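Fimbrial subunit type 1 (Actinomyces oris, PDB 3UXF) forms, as the major fimbrial subunit, the shaft of type 1 fimbriae on the bacterial surface. Local coordinates at residues L439-E442 against D443-C446. Sequence-based numbering, arbitrary orientation.
Sequences LTDE and DYYC
Asp443 folds back under the turn that leads into it, and its OD2 takes the amide hydrogen of Thr440: N to OD2 is 2.8 Å, nearly straight at 167°. The donor meets the carboxylate oxygen on its anti side, somewhat out of plane. With chi1 at -65°, CG stands beside the backbone N of Asp443 and opposite its carbonyl carbon, which turns the carboxylate back along the incoming chain. The same OD2 forms a salt bridge with Lys436 and lies 3.4 Å from CA of Leu439, while the Leu439 side chain passes it more loosely. A second bond runs the other way, from N of Asp443 to O of Thr440 at 3.0 Å, so backbone and side chain of one aspartate both tie down Thr440. The backbone bond closes a type I beta turn from Thr440 to Asp443, and the carboxylate bond braces it. Inside it an ST turn is formed by Thr440, whose OG1 accepts the amide of Glu442 at 2.9 Å. Asp443 is next the centre of an inverse gamma turn, closed by a weak bond from Tyr444 N to Glu442 O, and the chain enters strand 444-451 of the prealbumin-like domain, where Cys446 is joined by a disulfide to Cys382 of strand 376-385. The Tyr444 ring runs alongside Asp441, pointing the same way, and its CD2 edge packs closely, 3.4 Å from the carbonyl O of Asp441; Arg466 makes a cation-pi contact with the ring. The fit slackens at the ring's outer end, where a water sits 2.6 Å from Tyr444 OH and reaches Asp441 OD1 only weakly. Another water donates to both Glu442 O and Asp443 OD1, and the exposed Glu442 side chain, extended beyond CG, touches Thr383 of strand 376-385.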
ATOM      1  N   LEU A 439     -23.540   4.934   2.820  1.00 11.11           N
ATOM      2  CA  LEU A 439     -24.229   4.106   1.850  1.00 12.04           C
ATOM      3  C   LEU A 439     -25.450   4.807   1.333  1.00 14.47           C
ATOM      4  O   LEU A 439     -26.087   5.600   2.033  1.00 14.65           O
ATOM      5  CB  LEU A 439     -24.719   2.849   2.527  1.00 10.88           C
ATOM      6  CG  LEU A 439     -23.830   1.600   2.628  1.00 19.32           C
ATOM      7  CD1 LEU A 439     -22.391   1.657   2.131  1.00 12.37           C
ATOM      8  CD2 LEU A 439     -24.113   0.660   3.832  1.00 12.26           C
ATOM      9  N   THR A 440     -25.794   4.509   0.089  1.00 13.06           N
ATOM     10  CA  THR A 440     -26.974   5.073  -0.521  1.00 10.59           C
ATOM     11  C   THR A 440     -27.876   3.962  -1.030  1.00 10.95           C
ATOM     12  O   THR A 440     -27.543   2.776  -0.928  1.00 10.75           O
ATOM     13  CB  THR A 440     -26.622   5.919  -1.711  1.00 14.07           C
ATOM     14  OG1 THR A 440     -26.244   5.089  -2.818  1.00 14.56           O
ATOM     15  CG2 THR A 440     -25.443   6.866  -1.389  1.00 14.97           C
ATOM     16  N   ASP A 441     -28.985   4.366  -1.606  1.00 12.44           N
ATOM     17  CA  ASP A 441     -29.903   3.356  -2.148  1.00 14.51           C
ATOM     18  C   ASP A 441     -29.282   2.637  -3.344  1.00 12.91           C
ATOM     19  O   ASP A 441     -29.848   1.638  -3.795  1.00 13.76           O
ATOM     20  CB  ASP A 441     -31.230   3.990  -2.567  1.00 19.69           C
ATOM     21  CG  ASP A 441     -32.115   4.282  -1.406  1.00 24.63           C
ATOM     22  OD1 ASP A 441     -31.974   3.612  -0.350  1.00 26.15           O
ATOM     23  OD2 ASP A 441     -32.952   5.199  -1.569  1.00 33.02           O
ATOM     24  N   GLU A 442     -28.152   3.123  -3.863  1.00 13.09           N
ATOM     25  CA  GLU A 442     -27.501   2.413  -4.957  1.00 15.39           C
ATOM     26  C   GLU A 442     -26.686   1.210  -4.453  1.00 11.05           C
ATOM     27  O   GLU A 442     -26.297   0.341  -5.244  1.00 13.31           O
ATOM     28  CB  GLU A 442     -26.614   3.330  -5.777  1.00 16.91           C
ATOM     29  CG  GLU A 442     -27.431   4.369  -6.538  1.00 20.37           C
ATOM     30  CD  GLU A 442     -26.583   5.218  -7.443  1.00 33.33           C
ATOM     31  OE1 GLU A 442     -25.377   5.396  -7.154  1.00 32.92           O
ATOM     32  OE2 GLU A 442     -27.136   5.712  -8.449  1.00 42.35           O
ATOM     33  N   ASP A 443     -26.453   1.140  -3.149  1.00 12.42           N
ATOM     34  CA  ASP A 443     -25.516   0.147  -2.573  1.00 10.90           C
ATOM     35  C   ASP A 443     -26.267  -1.096  -2.097  1.00  9.90           C
ATOM     36  O   ASP A 443     -26.242  -1.455  -0.925  1.00 10.56           O
ATOM     37  CB  ASP A 443     -24.739   0.770  -1.423  1.00 12.15           C
ATOM     38  CG  ASP A 443     -23.832   1.887  -1.889  1.00 15.75           C
ATOM     39  OD1 ASP A 443     -23.085   1.703  -2.872  1.00 13.54           O
ATOM     40  OD2 ASP A 443     -23.879   2.984  -1.295  1.00 13.96           O
ATOM     41  N   TYR A 444     -26.931  -1.764  -3.043  1.00 10.24           N
ATOM     42  CA  TYR A 444     -27.714  -2.961  -2.746  1.00  9.57           C
ATOM     43  C   TYR A 444     -27.445  -4.083  -3.740  1.00  8.86           C
ATOM     44  O   TYR A 444     -27.068  -3.843  -4.896  1.00 10.01           O
ATOM     45  CB  TYR A 444     -29.203  -2.642  -2.783  1.00 11.03           C
ATOM     46  CG  TYR A 444     -29.733  -2.059  -1.508  1.00 10.69           C
ATOM     47  CD1 TYR A 444     -30.115  -2.880  -0.470  1.00 11.74           C
ATOM     48  CD2 TYR A 444     -29.910  -0.685  -1.373  1.00 13.50           C
ATOM     49  CE1 TYR A 444     -30.612  -2.365   0.689  1.00 15.16           C
ATOM     50  CE2 TYR A 444     -30.418  -0.156  -0.192  1.00 13.47           C
ATOM     51  CZ  TYR A 444     -30.783  -1.011   0.814  1.00 15.92           C
ATOM     52  OH  TYR A 444     -31.308  -0.511   1.998  1.00 23.61           O
ATOM     53  N   TYR A 445     -27.686  -5.303  -3.281  1.00  9.44           N
ATOM     54  CA  TYR A 445     -27.980  -6.399  -4.195  1.00  7.26           C
ATOM     55  C   TYR A 445     -29.493  -6.632  -4.189  1.00 10.19           C
ATOM     56  O   TYR A 445     -30.182  -6.167  -3.283  1.00 11.27           O
ATOM     57  CB  TYR A 445     -27.304  -7.673  -3.684  1.00  9.24           C
ATOM     58  CG  TYR A 445     -25.807  -7.588  -3.741  1.00  8.27           C
ATOM     59  CD1 TYR A 445     -25.159  -7.356  -4.954  1.00  9.27           C
ATOM     60  CD2 TYR A 445     -25.031  -7.755  -2.603  1.00  7.65           C
ATOM     61  CE1 TYR A 445     -23.752  -7.272  -5.015  1.00  9.68           C
ATOM     62  CE2 TYR A 445     -23.620  -7.676  -2.641  1.00  8.52           C
ATOM     63  CZ  TYR A 445     -22.991  -7.440  -3.865  1.00  8.58           C
ATOM     64  OH  TYR A 445     -21.611  -7.327  -3.920  1.00  9.48           O
ATOM     65  N   CYS A 446     -30.003  -7.374  -5.175  1.00  8.95           N
ATOM     66  CA  CYS A 446     -31.423  -7.733  -5.243  1.00  9.51           C
ATOM     67  C   CYS A 446     -31.518  -9.202  -5.567  1.00 10.90           C
ATOM     68  O   CYS A 446     -30.835  -9.666  -6.484  1.00 11.35           O
ATOM     69  CB  CYS A 446     -32.129  -6.953  -6.397  1.00 12.44           C
ATOM     70  SG  CYS A 446     -32.703  -5.308  -5.787  1.00 16.91           S
TER
HETATM   71  O   HOH W   1     -32.317   1.797   2.448  1.00 26.69           O
HETATM   72  O   HOH W   2     -24.852  -2.408  -5.939  1.00 17.77           O
HETATM   73  O   HOH W   3     -23.226   0.985  -5.832  1.00 30.77           O